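Local coordinates for polysaccharide biosynthesis protein CapD (Bacillus thuringiensis HD-771, PDB 6BWC), which is a short-chain dehydrogenase that probably acts on UDP-N-acetylglucosamine with NADP in the biosynthesis of CMP-pseudaminic acid, used in flagellin glycosylation, at residues C[181-184]-C[185-188]; C[268-271]-C[272-275]; C[322-325]-C[326-330]. The protein carries 2 engineered substitutions. All blocks are in the same frame, centred on the assembly; numbering follows the deposited sequence.

Contact 1 (C[181-184]-C[185-188]). With UD1 (uridine-diphosphate-N-acetylglucosamine), chain O.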
ATOM      1  N   PRO C 181     -24.122  -8.630  31.863  1.00 24.15           N
ATOM      2  CA  PRO C 181     -23.035  -9.451  32.399  1.00 24.19           C
ATOM      3  C   PRO C 181     -22.026  -8.671  33.222  1.00 24.37           C
ATOM      4  O   PRO C 181     -21.398  -9.267  34.084  1.00 25.17           O
ATOM      5  CB  PRO C 181     -22.335  -9.997  31.162  1.00 24.54           C
ATOM      6  CG  PRO C 181     -23.329  -9.910  30.076  1.00 25.82           C
ATOM      7  CD  PRO C 181     -24.253  -8.776  30.406  1.00 25.77           C
ATOM      8  N   LEU C 182     -21.847  -7.377  32.938  1.00 23.65           N
ATOM      9  CA  LEU C 182     -20.963  -6.520  33.739  1.00 22.85           C
ATOM     10  C   LEU C 182     -21.496  -6.342  35.174  1.00 23.75           C
ATOM     11  O   LEU C 182     -20.817  -6.694  36.147  1.00 22.85           O
ATOM     12  CB  LEU C 182     -20.799  -5.168  33.051  1.00 21.62           C
ATOM     13  CG  LEU C 182     -19.936  -4.133  33.749  1.00 21.09           C
ATOM     14  CD1 LEU C 182     -18.531  -4.655  33.935  1.00 21.35           C
ATOM     15  CD2 LEU C 182     -19.926  -2.852  32.937  1.00 21.32           C
ATOM     16  N   PHE C 183     -22.723  -5.820  35.283  1.00 24.59           N
ATOM     17  CA  PHE C 183     -23.430  -5.645  36.573  1.00 25.18           C
ATOM     18  C   PHE C 183     -23.531  -6.951  37.378  1.00 25.94           C
ATOM     19  O   PHE C 183     -23.179  -6.944  38.554  1.00 27.38           O
ATOM     20  CB  PHE C 183     -24.841  -5.017  36.368  1.00 24.75           C
ATOM     21  CG  PHE C 183     -24.859  -3.499  36.158  1.00 23.78           C
ATOM     22  CD1 PHE C 183     -23.697  -2.735  36.091  1.00 22.80           C
ATOM     23  CD2 PHE C 183     -26.078  -2.842  35.997  1.00 23.85           C
ATOM     24  CE1 PHE C 183     -23.744  -1.379  35.878  1.00 22.85           C
ATOM     25  CE2 PHE C 183     -26.130  -1.467  35.780  1.00 23.80           C
ATOM     26  CZ  PHE C 183     -24.956  -0.734  35.719  1.00 23.33           C
ATOM     27  N   GLU C 184     -23.969  -8.059  36.761  1.00 24.70           N
ATOM     28  CA  GLU C 184     -23.906  -9.379  37.419  1.00 24.11           C
ATOM     29  C   GLU C 184     -22.555  -9.631  38.061  1.00 24.43           C
ATOM     30  O   GLU C 184     -22.487 -10.040  39.209  1.00 24.23           O
ATOM     31  CB  GLU C 184     -24.167 -10.514  36.423  1.00 24.56           C
ATOM     32  CG  GLU C 184     -24.050 -11.920  37.032  1.00 25.53           C
ATOM     33  CD  GLU C 184     -24.655 -13.024  36.167  1.00 26.69           C
ATOM     34  OE1 GLU C 184     -24.460 -12.985  34.918  1.00 28.20           O
ATOM     35  OE2 GLU C 184     -25.304 -13.941  36.740  1.00 25.93           O
ATOM     36  N   ASN C 185     -21.494  -9.374  37.297  1.00 25.16           N
ATOM     37  CA  ASN C 185     -20.114  -9.731  37.655  1.00 26.13           C
ATOM     38  C   ASN C 185     -19.497  -8.767  38.634  1.00 26.34           C
ATOM     39  O   ASN C 185     -18.754  -9.166  39.542  1.00 27.91           O
ATOM     40  CB  ASN C 185     -19.219  -9.783  36.407  1.00 26.16           C
ATOM     41  CG  ASN C 185     -18.302 -10.975  36.404  1.00 26.93           C
ATOM     42  OD1 ASN C 185     -18.750 -12.122  36.557  1.00 27.37           O
ATOM     43  ND2 ASN C 185     -17.015 -10.727  36.227  1.00 27.65           N
ATOM     44  N   GLN C 186     -19.775  -7.490  38.414  1.00 25.63           N
ATOM     45  CA  GLN C 186     -19.466  -6.460  39.387  1.00 25.66           C
ATOM     46  C   GLN C 186     -20.095  -6.814  40.736  1.00 25.66           C
ATOM     47  O   GLN C 186     -19.445  -6.689  41.756  1.00 25.90           O
ATOM     48  CB  GLN C 186     -19.971  -5.082  38.905  1.00 25.88           C
ATOM     49  CG  GLN C 186     -19.182  -4.471  37.748  1.00 25.52           C
ATOM     50  CD  GLN C 186     -19.558  -3.022  37.442  1.00 24.69           C
ATOM     51  OE1 GLN C 186     -20.703  -2.608  37.619  1.00 24.07           O
ATOM     52  NE2 GLN C 186     -18.582  -2.246  36.964  1.00 23.58           N
ATOM     53  N   ILE C 187     -21.351  -7.262  40.733  1.00 26.02           N
ATOM     54  CA  ILE C 187     -22.058  -7.567  41.983  1.00 26.86           C
ATOM     55  C   ILE C 187     -21.392  -8.739  42.678  1.00 27.47           C
ATOM     56  O   ILE C 187     -21.130  -8.662  43.872  1.00 26.86           O
ATOM     57  CB  ILE C 187     -23.568  -7.865  41.776  1.00 27.10           C
ATOM     58  CG1 ILE C 187     -24.333  -6.592  41.333  1.00 27.47           C
ATOM     59  CG2 ILE C 187     -24.182  -8.410  43.071  1.00 27.06           C
ATOM     60  CD1 ILE C 187     -25.608  -6.831  40.536  1.00 26.84           C
ATOM     61  N   LYS C 188     -21.154  -9.813  41.923  1.00 29.26           N
ATOM     62  CA  LYS C 188     -20.394 -10.984  42.381  1.00 31.43           C
ATOM     63  C   LYS C 188     -19.069 -10.634  43.042  1.00 33.56           C
ATOM     64  O   LYS C 188     -18.806 -11.041  44.167  1.00 33.14           O
ATOM     65  CB  LYS C 188     -20.035 -11.890  41.197  1.00 32.66           C
ATOM     66  CG  LYS C 188     -21.091 -12.884  40.767  1.00 33.70           C
ATOM     67  CD  LYS C 188     -20.456 -14.029  39.978  1.00 33.86           C
ATOM     68  CE  LYS C 188     -21.464 -15.129  39.745  1.00 34.10           C
ATOM     69  NZ  LYS C 188     -20.917 -16.433  39.312  1.00 34.75           N
TER
HETATM   70  C1' UD1 O 401     -24.801  -1.128  22.785  1.00 12.53           C
HETATM   71  C2' UD1 O 401     -23.828  -1.561  21.701  1.00 12.80           C
HETATM   72  C3' UD1 O 401     -23.730  -0.522  20.586  1.00 12.91           C
HETATM   73  C4' UD1 O 401     -25.104  -0.086  20.087  1.00 12.57           C
HETATM   74  C5' UD1 O 401     -26.122   0.112  21.228  1.00 12.55           C
HETATM   75  C6' UD1 O 401     -27.542   0.194  20.652  1.00 12.45           C
HETATM   76  C7' UD1 O 401     -22.147  -2.932  22.865  1.00 13.80           C
HETATM   77  C8' UD1 O 401     -20.833  -2.899  23.620  1.00 14.08           C
HETATM   78  N2' UD1 O 401     -22.510  -1.795  22.263  1.00 13.01           N
HETATM   79  O1' UD1 O 401     -24.400   0.124  23.319  1.00 13.55           O
HETATM   80  O3' UD1 O 401     -22.941  -1.073  19.511  1.00 13.17           O
HETATM   81  O4' UD1 O 401     -25.008   1.116  19.345  1.00 12.23           O
HETATM   82  O5' UD1 O 401     -26.062  -0.944  22.210  1.00 12.14           O
HETATM   83  O6' UD1 O 401     -28.342   1.150  21.354  1.00 12.54           O
HETATM   84  O7' UD1 O 401     -22.839  -3.949  22.877  1.00 14.37           O
HETATM   85  N1  UD1 O 401     -23.594   1.574  31.675  1.00 20.15           N
HETATM   86  C2  UD1 O 401     -23.390   1.707  33.082  1.00 19.84           C
HETATM   87  N3  UD1 O 401     -22.235   1.294  33.628  1.00 19.85           N
HETATM   88  C4  UD1 O 401     -21.252   0.753  32.881  1.00 19.12           C
HETATM   89  C5  UD1 O 401     -21.415   0.592  31.528  1.00 19.04           C
HETATM   90  C6  UD1 O 401     -22.605   0.995  30.941  1.00 19.69           C
HETATM   91  O2  UD1 O 401     -24.252   2.216  33.821  1.00 19.54           O
HETATM   92  O4  UD1 O 401     -20.190   0.366  33.393  1.00 18.47           O
HETATM   93  C1B UD1 O 401     -24.841   2.038  31.030  1.00 19.04           C
HETATM   94  C2B UD1 O 401     -24.654   2.877  29.764  1.00 19.02           C
HETATM   95  O2' UD1 O 401     -24.502   4.261  30.050  1.00 19.34           O
HETATM   96  C3B UD1 O 401     -25.880   2.562  28.929  1.00 18.75           C
HETATM   97  C4B UD1 O 401     -26.201   1.144  29.352  1.00 18.45           C
HETATM   98  O4B UD1 O 401     -25.555   0.905  30.602  1.00 18.82           O
HETATM   99  O3B UD1 O 401     -27.026   3.372  29.211  1.00 18.94           O
HETATM  100  C5B UD1 O 401     -25.746   0.098  28.348  1.00 17.70           C
HETATM  101  O5B UD1 O 401     -24.325   0.057  28.142  1.00 16.47           O
HETATM  102  PA  UD1 O 401     -23.820  -1.108  27.159  1.00 16.16           P
HETATM  103  O1A UD1 O 401     -22.326  -1.313  27.214  1.00 16.47           O
HETATM  104  O2A UD1 O 401     -24.693  -2.360  27.292  1.00 16.67           O
HETATM  105  O3A UD1 O 401     -24.327  -0.702  25.681  1.00 15.22           O
HETATM  106  PB  UD1 O 401     -24.545   0.676  24.858  1.00 14.70           P
HETATM  107  O1B UD1 O 401     -23.348   1.584  25.050  1.00 14.67           O
HETATM  108  O2B UD1 O 401     -25.922   1.308  25.024  1.00 14.28           O
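Residues 181-184 and 185-188 are successive turns of helix 179-190, tied by i to i+4 backbone bonds from Asn185 N to Pro181 O, Gln186 N to Leu182 O, Ile187 N to Phe183 O and Lys188 N to Glu184 O. Gln186 carries the contact between side chains. With CG anti to its carbonyl carbon (chi1 -72°) and the chain extended beyond, it reaches back along the helix beside the Phe183 ring, both groups pointing the same way and their planes only 18° apart. Its OE1 lies at the ring edge, 3.4 Å from Phe183 CD1, and also accepts a bond from Thr194 N. NE2 lies 3.9 Å from Leu182 CD1 and is hydrogen-bonded to Glu50 of the second subunit, so both ends of the amide have partners and its rotation is defined. The other leucine branch turns to the nucleotide: Leu182 CD2 is 3.3 Å from uracil O4 of the bound UDP-N-acetylglucosamine, while Phe183 CZ stands 3.6 Å from uracil O2. On another side of the helix, Ile187 packs on Ile244 and Val247, and Glu184 is bonded through OE2 to Tyr251 and Thr338. The arrangement is that of a helix lining the uracil end of the nucleotide-sugar pocket in an extended short-chain dehydrogenase.

Contact 2 (C[268-271]-C[272-275]). With UD1 (uridine-diphosphate-N-acetylglucosamine), chain O.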
ATOM      1  N   GLY C 268     -18.982  10.699  24.516  1.00 21.60           N
ATOM      2  CA  GLY C 268     -19.796  10.418  23.331  1.00 21.78           C
ATOM      3  C   GLY C 268     -21.136   9.733  23.579  1.00 22.09           C
ATOM      4  O   GLY C 268     -21.978   9.732  22.683  1.00 22.43           O
ATOM      5  N   GLU C 269     -21.348   9.157  24.769  1.00 22.08           N
ATOM      6  CA  GLU C 269     -22.610   8.464  25.101  1.00 22.49           C
ATOM      7  C   GLU C 269     -23.834   9.359  24.879  1.00 22.24           C
ATOM      8  O   GLU C 269     -23.818  10.528  25.225  1.00 22.65           O
ATOM      9  CB  GLU C 269     -22.626   7.960  26.565  1.00 22.61           C
ATOM     10  CG  GLU C 269     -21.855   6.668  26.814  1.00 22.80           C
ATOM     11  CD  GLU C 269     -22.098   6.070  28.206  1.00 23.18           C
ATOM     12  OE1 GLU C 269     -21.678   6.704  29.200  1.00 22.14           O
ATOM     13  OE2 GLU C 269     -22.688   4.959  28.316  1.00 23.05           O
ATOM     14  N   LYS C 270     -24.878   8.770  24.303  1.00 22.42           N
ATOM     15  CA  LYS C 270     -26.189   9.396  24.089  1.00 22.33           C
ATOM     16  C   LYS C 270     -27.139   9.013  25.236  1.00 22.67           C
ATOM     17  O   LYS C 270     -26.990   7.946  25.850  1.00 22.23           O
ATOM     18  CB  LYS C 270     -26.775   8.887  22.761  1.00 21.96           C
ATOM     19  CG  LYS C 270     -27.672   9.840  21.992  1.00 20.77           C
ATOM     20  CD  LYS C 270     -28.010   9.214  20.650  1.00 19.79           C
ATOM     21  CE  LYS C 270     -29.038  10.030  19.922  1.00 18.96           C
ATOM     22  NZ  LYS C 270     -29.301   9.411  18.611  1.00 18.92           N
ATOM     23  N   MET C 271     -28.127   9.872  25.486  1.00 23.21           N
ATOM     24  CA  MET C 271     -29.046   9.709  26.628  1.00 24.26           C
ATOM     25  C   MET C 271     -30.144   8.703  26.367  1.00 23.65           C
ATOM     26  O   MET C 271     -30.539   7.952  27.258  1.00 23.34           O
ATOM     27  CB  MET C 271     -29.678  11.057  27.028  1.00 25.30           C
ATOM     28  CG  MET C 271     -28.782  11.934  27.888  1.00 26.04           C
ATOM     29  SD  MET C 271     -28.237  11.048  29.368  1.00 29.13           S
ATOM     30  CE  MET C 271     -26.818  12.038  29.740  1.00 30.62           C
ATOM     31  N   TYR C 272     -30.602   8.720  25.124  1.00 23.50           N
ATOM     32  CA  TYR C 272     -31.667   7.883  24.589  1.00 22.68           C
ATOM     33  C   TYR C 272     -31.116   7.427  23.249  1.00 22.01           C
ATOM     34  O   TYR C 272     -30.045   7.885  22.840  1.00 21.72           O
ATOM     35  CB  TYR C 272     -32.934   8.715  24.368  1.00 22.91           C
ATOM     36  CG  TYR C 272     -32.641   9.972  23.607  1.00 23.53           C
ATOM     37  CD1 TYR C 272     -32.714  10.001  22.217  1.00 24.28           C
ATOM     38  CD2 TYR C 272     -32.213  11.120  24.277  1.00 24.14           C
ATOM     39  CE1 TYR C 272     -32.394  11.145  21.509  1.00 25.16           C
ATOM     40  CE2 TYR C 272     -31.894  12.269  23.589  1.00 25.17           C
ATOM     41  CZ  TYR C 272     -31.980  12.279  22.202  1.00 26.06           C
ATOM     42  OH  TYR C 272     -31.666  13.435  21.515  1.00 27.66           O
ATOM     43  N   GLU C 273     -31.829   6.549  22.557  1.00 21.75           N
ATOM     44  CA  GLU C 273     -31.444   6.157  21.200  1.00 21.09           C
ATOM     45  C   GLU C 273     -32.641   6.401  20.306  1.00 20.52           C
ATOM     46  O   GLU C 273     -33.661   6.885  20.781  1.00 20.71           O
ATOM     47  CB  GLU C 273     -30.964   4.704  21.162  1.00 21.34           C
ATOM     48  CG  GLU C 273     -29.635   4.449  21.888  1.00 22.19           C
ATOM     49  CD  GLU C 273     -28.386   5.000  21.189  1.00 23.43           C
ATOM     50  OE1 GLU C 273     -28.509   5.658  20.111  1.00 25.85           O
ATOM     51  OE2 GLU C 273     -27.264   4.763  21.722  1.00 23.83           O
ATOM     52  N   GLU C 274     -32.493   6.138  19.008  1.00 20.16           N
ATOM     53  CA  GLU C 274     -33.542   6.402  18.020  1.00 19.57           C
ATOM     54  C   GLU C 274     -33.512   5.318  16.926  1.00 19.70           C
ATOM     55  O   GLU C 274     -32.448   4.871  16.523  1.00 18.37           O
ATOM     56  CB  GLU C 274     -33.366   7.810  17.397  1.00 19.25           C
ATOM     57  CG  GLU C 274     -33.206   8.972  18.388  1.00 19.04           C
ATOM     58  CD  GLU C 274     -33.040  10.332  17.713  1.00 19.08           C
ATOM     59  OE1 GLU C 274     -31.891  10.783  17.514  1.00 18.96           O
ATOM     60  OE2 GLU C 274     -34.060  10.965  17.372  1.00 19.31           O
ATOM     61  N   LEU C 275     -34.689   4.911  16.461  1.00 20.36           N
ATOM     62  CA  LEU C 275     -34.824   3.859  15.441  1.00 21.03           C
ATOM     63  C   LEU C 275     -34.649   4.418  14.028  1.00 21.65           C
ATOM     64  O   LEU C 275     -34.312   3.660  13.101  1.00 20.61           O
ATOM     65  CB  LEU C 275     -36.210   3.202  15.520  1.00 21.29           C
ATOM     66  CG  LEU C 275     -36.732   2.690  16.871  1.00 21.46           C
ATOM     67  CD1 LEU C 275     -38.201   2.317  16.740  1.00 20.87           C
ATOM     68  CD2 LEU C 275     -35.888   1.523  17.384  1.00 21.88           C
TER
HETATM   69  C1' UD1 O 401     -24.801  -1.128  22.785  1.00 12.53           C
HETATM   70  C2' UD1 O 401     -23.828  -1.561  21.701  1.00 12.80           C
HETATM   71  C3' UD1 O 401     -23.730  -0.522  20.586  1.00 12.91           C
HETATM   72  C4' UD1 O 401     -25.104  -0.086  20.087  1.00 12.57           C
HETATM   73  C5' UD1 O 401     -26.122   0.112  21.228  1.00 12.55           C
HETATM   74  C6' UD1 O 401     -27.542   0.194  20.652  1.00 12.45           C
HETATM   75  C7' UD1 O 401     -22.147  -2.932  22.865  1.00 13.80           C
HETATM   76  C8' UD1 O 401     -20.833  -2.899  23.620  1.00 14.08           C
HETATM   77  N2' UD1 O 401     -22.510  -1.795  22.263  1.00 13.01           N
HETATM   78  O1' UD1 O 401     -24.400   0.124  23.319  1.00 13.55           O
HETATM   79  O3' UD1 O 401     -22.941  -1.073  19.511  1.00 13.17           O
HETATM   80  O4' UD1 O 401     -25.008   1.116  19.345  1.00 12.23           O
HETATM   81  O5' UD1 O 401     -26.062  -0.944  22.210  1.00 12.14           O
HETATM   82  O6' UD1 O 401     -28.342   1.150  21.354  1.00 12.54           O
HETATM   83  O7' UD1 O 401     -22.839  -3.949  22.877  1.00 14.37           O
HETATM   84  N1  UD1 O 401     -23.594   1.574  31.675  1.00 20.15           N
HETATM   85  C2  UD1 O 401     -23.390   1.707  33.082  1.00 19.84           C
HETATM   86  N3  UD1 O 401     -22.235   1.294  33.628  1.00 19.85           N
HETATM   87  C4  UD1 O 401     -21.252   0.753  32.881  1.00 19.12           C
HETATM   88  C5  UD1 O 401     -21.415   0.592  31.528  1.00 19.04           C
HETATM   89  C6  UD1 O 401     -22.605   0.995  30.941  1.00 19.69           C
HETATM   90  O2  UD1 O 401     -24.252   2.216  33.821  1.00 19.54           O
HETATM   91  O4  UD1 O 401     -20.190   0.366  33.393  1.00 18.47           O
HETATM   92  C1B UD1 O 401     -24.841   2.038  31.030  1.00 19.04           C
HETATM   93  C2B UD1 O 401     -24.654   2.877  29.764  1.00 19.02           C
HETATM   94  O2' UD1 O 401     -24.502   4.261  30.050  1.00 19.34           O
HETATM   95  C3B UD1 O 401     -25.880   2.562  28.929  1.00 18.75           C
HETATM   96  C4B UD1 O 401     -26.201   1.144  29.352  1.00 18.45           C
HETATM   97  O4B UD1 O 401     -25.555   0.905  30.602  1.00 18.82           O
HETATM   98  O3B UD1 O 401     -27.026   3.372  29.211  1.00 18.94           O
HETATM   99  C5B UD1 O 401     -25.746   0.098  28.348  1.00 17.70           C
HETATM  100  O5B UD1 O 401     -24.325   0.057  28.142  1.00 16.47           O
HETATM  101  PA  UD1 O 401     -23.820  -1.108  27.159  1.00 16.16           P
HETATM  102  O1A UD1 O 401     -22.326  -1.313  27.214  1.00 16.47           O
HETATM  103  O2A UD1 O 401     -24.693  -2.360  27.292  1.00 16.67           O
HETATM  104  O3A UD1 O 401     -24.327  -0.702  25.681  1.00 15.22           O
HETATM  105  PB  UD1 O 401     -24.545   0.676  24.858  1.00 14.70           P
HETATM  106  O1B UD1 O 401     -23.348   1.584  25.050  1.00 14.67           O
HETATM  107  O2B UD1 O 401     -25.922   1.308  25.024  1.00 14.28           O
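Lys270 reaches across to three successive residues, Tyr272, Glu273 and Glu274, and charge dominates the contact. Its chain, extended beyond CG, delivers NZ to Glu274 OE1 in a salt bridge of 3.1 Å, the two side chains meeting at about a right angle. The carboxylate oxygen accepts through its anti lone pair. Glu273 OE1 adds a second negative charge 4.1 Å from Lys270 NZ, too far for a salt bridge, and the ammonium is also hydrogen-bonded to the carbonyls of Ile133 and Ser134. This buried, acceptor-rich setting probably favours the protonated lysine.

Van der Waals contacts accompany the charges. The methylenes of Lys270 run past the Tyr272 carbonyl, and Lys270 CE approaches Tyr272 CE1 obliquely at 3.9 Å. On the same ring, Tyr272 CD2 makes an apolar contact with Met271 CB at 3.7 Å.

Ligand binding forms a third group. Glu269 OE2 accepts the 2'-hydroxyl of the ribose, UD1 O2', at 2.6 Å, while its OE1 takes the amide of Lys266, which fixes the turn of the carboxylate. Farther along, Glu273 CG, anti to the carbonyl carbon (chi1 -68°), lies 3.6 Å from UD1 O6' of the sugar, and the bend at chi2 swings OE1 toward Lys270.

Residues 268-275 lie in the loop that links strand 259-262 to strand 285-286. They run beside strand 201-205, where Met271 pairs with Ser201 through the backbone, Arg202 binds the Lys270 carbonyl and Leu275 packs on Phe203.

Contact 3 (C[322-325]-C[326-330])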
ATOM      1  N   ILE C 322     -41.049  -0.558  29.501  1.00 24.55           N
ATOM      2  CA  ILE C 322     -41.663  -1.686  30.176  1.00 25.74           C
ATOM      3  C   ILE C 322     -41.582  -1.380  31.667  1.00 27.15           C
ATOM      4  O   ILE C 322     -40.781  -0.546  32.084  1.00 27.49           O
ATOM      5  CB  ILE C 322     -40.964  -3.022  29.831  1.00 25.64           C
ATOM      6  CG1 ILE C 322     -39.508  -3.056  30.329  1.00 25.98           C
ATOM      7  CG2 ILE C 322     -41.022  -3.268  28.320  1.00 25.58           C
ATOM      8  CD1 ILE C 322     -38.800  -4.370  30.065  1.00 25.72           C
ATOM      9  N   SER C 323     -42.416  -2.036  32.463  1.00 28.76           N
ATOM     10  CA  SER C 323     -42.316  -1.938  33.921  1.00 29.10           C
ATOM     11  C   SER C 323     -41.068  -2.682  34.397  1.00 30.60           C
ATOM     12  O   SER C 323     -40.559  -3.552  33.681  1.00 31.67           O
ATOM     13  CB  SER C 323     -43.559  -2.550  34.577  1.00 28.43           C
ATOM     14  OG  SER C 323     -43.802  -3.872  34.109  1.00 27.55           O
ATOM     15  N   LYS C 324     -40.576  -2.330  35.587  1.00 32.41           N
ATOM     16  CA  LYS C 324     -39.584  -3.150  36.330  1.00 33.63           C
ATOM     17  C   LYS C 324     -39.812  -4.640  36.250  1.00 34.81           C
ATOM     18  O   LYS C 324     -38.884  -5.404  36.028  1.00 36.77           O
ATOM     19  CB  LYS C 324     -39.617  -2.842  37.826  1.00 33.63           C
ATOM     20  CG  LYS C 324     -38.560  -1.881  38.319  1.00 34.37           C
ATOM     21  CD  LYS C 324     -38.325  -2.073  39.803  1.00 33.39           C
ATOM     22  CE  LYS C 324     -37.389  -3.243  40.040  1.00 32.95           C
ATOM     23  NZ  LYS C 324     -37.252  -3.514  41.489  1.00 33.34           N
ATOM     24  N   GLU C 325     -41.055  -5.040  36.487  1.00 36.12           N
ATOM     25  CA  GLU C 325     -41.393  -6.440  36.649  1.00 37.82           C
ATOM     26  C   GLU C 325     -41.324  -7.180  35.312  1.00 37.76           C
ATOM     27  O   GLU C 325     -40.841  -8.322  35.266  1.00 39.30           O
ATOM     28  CB  GLU C 325     -42.770  -6.591  37.324  1.00 39.69           C
ATOM     29  CG  GLU C 325     -42.977  -7.922  38.052  1.00 40.97           C
ATOM     30  CD  GLU C 325     -42.036  -8.126  39.250  1.00 40.23           C
ATOM     31  OE1 GLU C 325     -41.627  -7.119  39.887  1.00 36.79           O
ATOM     32  OE2 GLU C 325     -41.700  -9.303  39.548  1.00 38.81           O
ATOM     33  N   GLU C 326     -41.785  -6.536  34.236  1.00 36.96           N
ATOM     34  CA  GLU C 326     -41.617  -7.088  32.873  1.00 36.82           C
ATOM     35  C   GLU C 326     -40.149  -7.238  32.500  1.00 33.83           C
ATOM     36  O   GLU C 326     -39.774  -8.211  31.840  1.00 34.51           O
ATOM     37  CB  GLU C 326     -42.307  -6.228  31.812  1.00 37.84           C
ATOM     38  CG  GLU C 326     -43.818  -6.334  31.805  1.00 39.47           C
ATOM     39  CD  GLU C 326     -44.439  -5.377  30.815  1.00 41.50           C
ATOM     40  OE1 GLU C 326     -44.769  -4.242  31.234  1.00 42.77           O
ATOM     41  OE2 GLU C 326     -44.564  -5.750  29.619  1.00 42.71           O
ATOM     42  N   LEU C 327     -39.334  -6.274  32.910  1.00 30.60           N
ATOM     43  CA  LEU C 327     -37.907  -6.338  32.663  1.00 31.09           C
ATOM     44  C   LEU C 327     -37.314  -7.564  33.323  1.00 30.72           C
ATOM     45  O   LEU C 327     -36.701  -8.377  32.651  1.00 30.15           O
ATOM     46  CB  LEU C 327     -37.212  -5.079  33.187  1.00 32.17           C
ATOM     47  CG  LEU C 327     -35.685  -4.997  33.070  1.00 32.19           C
ATOM     48  CD1 LEU C 327     -35.156  -5.499  31.726  1.00 30.93           C
ATOM     49  CD2 LEU C 327     -35.280  -3.549  33.327  1.00 32.35           C
ATOM     50  N   ARG C 328     -37.528  -7.679  34.636  1.00 30.95           N
ATOM     51  CA  ARG C 328     -37.157  -8.857  35.432  1.00 30.83           C
ATOM     52  C   ARG C 328     -37.594 -10.175  34.803  1.00 31.53           C
ATOM     53  O   ARG C 328     -36.807 -11.125  34.760  1.00 32.34           O
ATOM     54  CB  ARG C 328     -37.752  -8.758  36.837  1.00 31.52           C
ATOM     55  CG  ARG C 328     -37.964 -10.094  37.538  1.00 32.19           C
ATOM     56  CD  ARG C 328     -38.656  -9.899  38.864  1.00 32.88           C
ATOM     57  NE  ARG C 328     -37.781  -9.315  39.882  1.00 32.71           N
ATOM     58  CZ  ARG C 328     -37.923  -8.115  40.448  1.00 32.75           C
ATOM     59  NH1 ARG C 328     -38.928  -7.294  40.156  1.00 31.40           N
ATOM     60  NH2 ARG C 328     -37.040  -7.744  41.366  1.00 34.34           N
ATOM     61  N   ASN C 329     -38.845 -10.257  34.352  1.00 31.16           N
ATOM     62  CA  ASN C 329     -39.304 -11.468  33.659  1.00 32.76           C
ATOM     63  C   ASN C 329     -38.411 -11.794  32.487  1.00 32.42           C
ATOM     64  O   ASN C 329     -37.941 -12.926  32.366  1.00 31.17           O
ATOM     65  CB  ASN C 329     -40.736 -11.322  33.172  1.00 33.53           C
ATOM     66  CG  ASN C 329     -41.728 -11.314  34.311  1.00 36.13           C
ATOM     67  OD1 ASN C 329     -41.387 -11.595  35.475  1.00 34.51           O
ATOM     68  ND2 ASN C 329     -42.973 -10.987  33.987  1.00 38.97           N
ATOM     69  N   LEU C 330     -38.174 -10.765  31.664  1.00 32.87           N
ATOM     70  CA  LEU C 330     -37.269 -10.811  30.512  1.00 31.33           C
ATOM     71  C   LEU C 330     -35.861 -11.318  30.909  1.00 32.46           C
ATOM     72  O   LEU C 330     -35.419 -12.388  30.444  1.00 33.86           O
ATOM     73  CB  LEU C 330     -37.167  -9.420  29.842  1.00 29.54           C
ATOM     74  CG  LEU C 330     -37.455  -9.277  28.344  1.00 28.36           C
ATOM     75  CD1 LEU C 330     -37.104  -7.849  27.934  1.00 27.53           C
ATOM     76  CD2 LEU C 330     -36.759 -10.315  27.460  1.00 27.60           C
TER
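Ile322 and Leu327 form the closely packed side of this helix start. Their side chains cross at about a right angle, and the delta methyl of the isoleucine does the touching, with Ile322 CD1 3.6 Å from Leu327 CB. It gets there because CG1 stands between the backbone N and the carbonyl carbon (chi1 64°), with the chain extended from it. Leu330 comes next along the same flank, more loosely, its CD1 4.4 Å from Ile322 CD1. Ile322 and Leu327 both rest on Ile234 of strand 233-235.

Ser323, the N-cap of helix 324-333, makes a capping box with Glu326. Ser323 OG accepts the amide of Glu326 in a weak bond of 3.3 Å and donates to Glu326 OE1 at 3.1 Å, approaching that oxygen from the side remote from OE2. The return bond, Ser323 N to Glu326 OE1, is weak and long at 3.5 Å, though nearly straight. From there the regular helix bonds begin, with Leu327 N on Ser323 O.

The polar side is looser, and Glu325 on it is exposed. Bent at chi2, Glu325 meets Arg328 in a salt bridge, OE1 sitting 2.7 Å from Arg328 NH1 at the edge of the guanidinium. The two planes are 25° apart. The hydrogen bond within the bridge is weak because its angle is poor (118°). Arg328 has its strongest partner in Glu245, through NH2, and a further salt bridge from NE to Glu246, both on helix 236-251. Lys324 NZ shares the Glu245 carboxylate, and the side chains of Lys324 and Arg328 both lean on Val242 of that helix.

The three contacts follow one another along the chain, and none touches another. Contact 1 and contact 2 lie about 23 Å apart between centres, yet both reach the same nucleotide-sugar, contact 1 at the uracil and contact 2 at the ribose and hexose; their nearest atoms are about 9 Å apart. Contact 3 stands about 19 Å from contact 1 and 21 Å from contact 2, centre to centre. Helix 236-251 joins contacts 1 and 3, since both pack on it. The small sheet of strands 171-172, 201-205 and 233-235 joins contact 2, beside 201-205, to contact 3, on 233-235. Contacts 1 and 2, far apart in sequence, thus meet at the probable substrate; contact 3 lies outside that pocket.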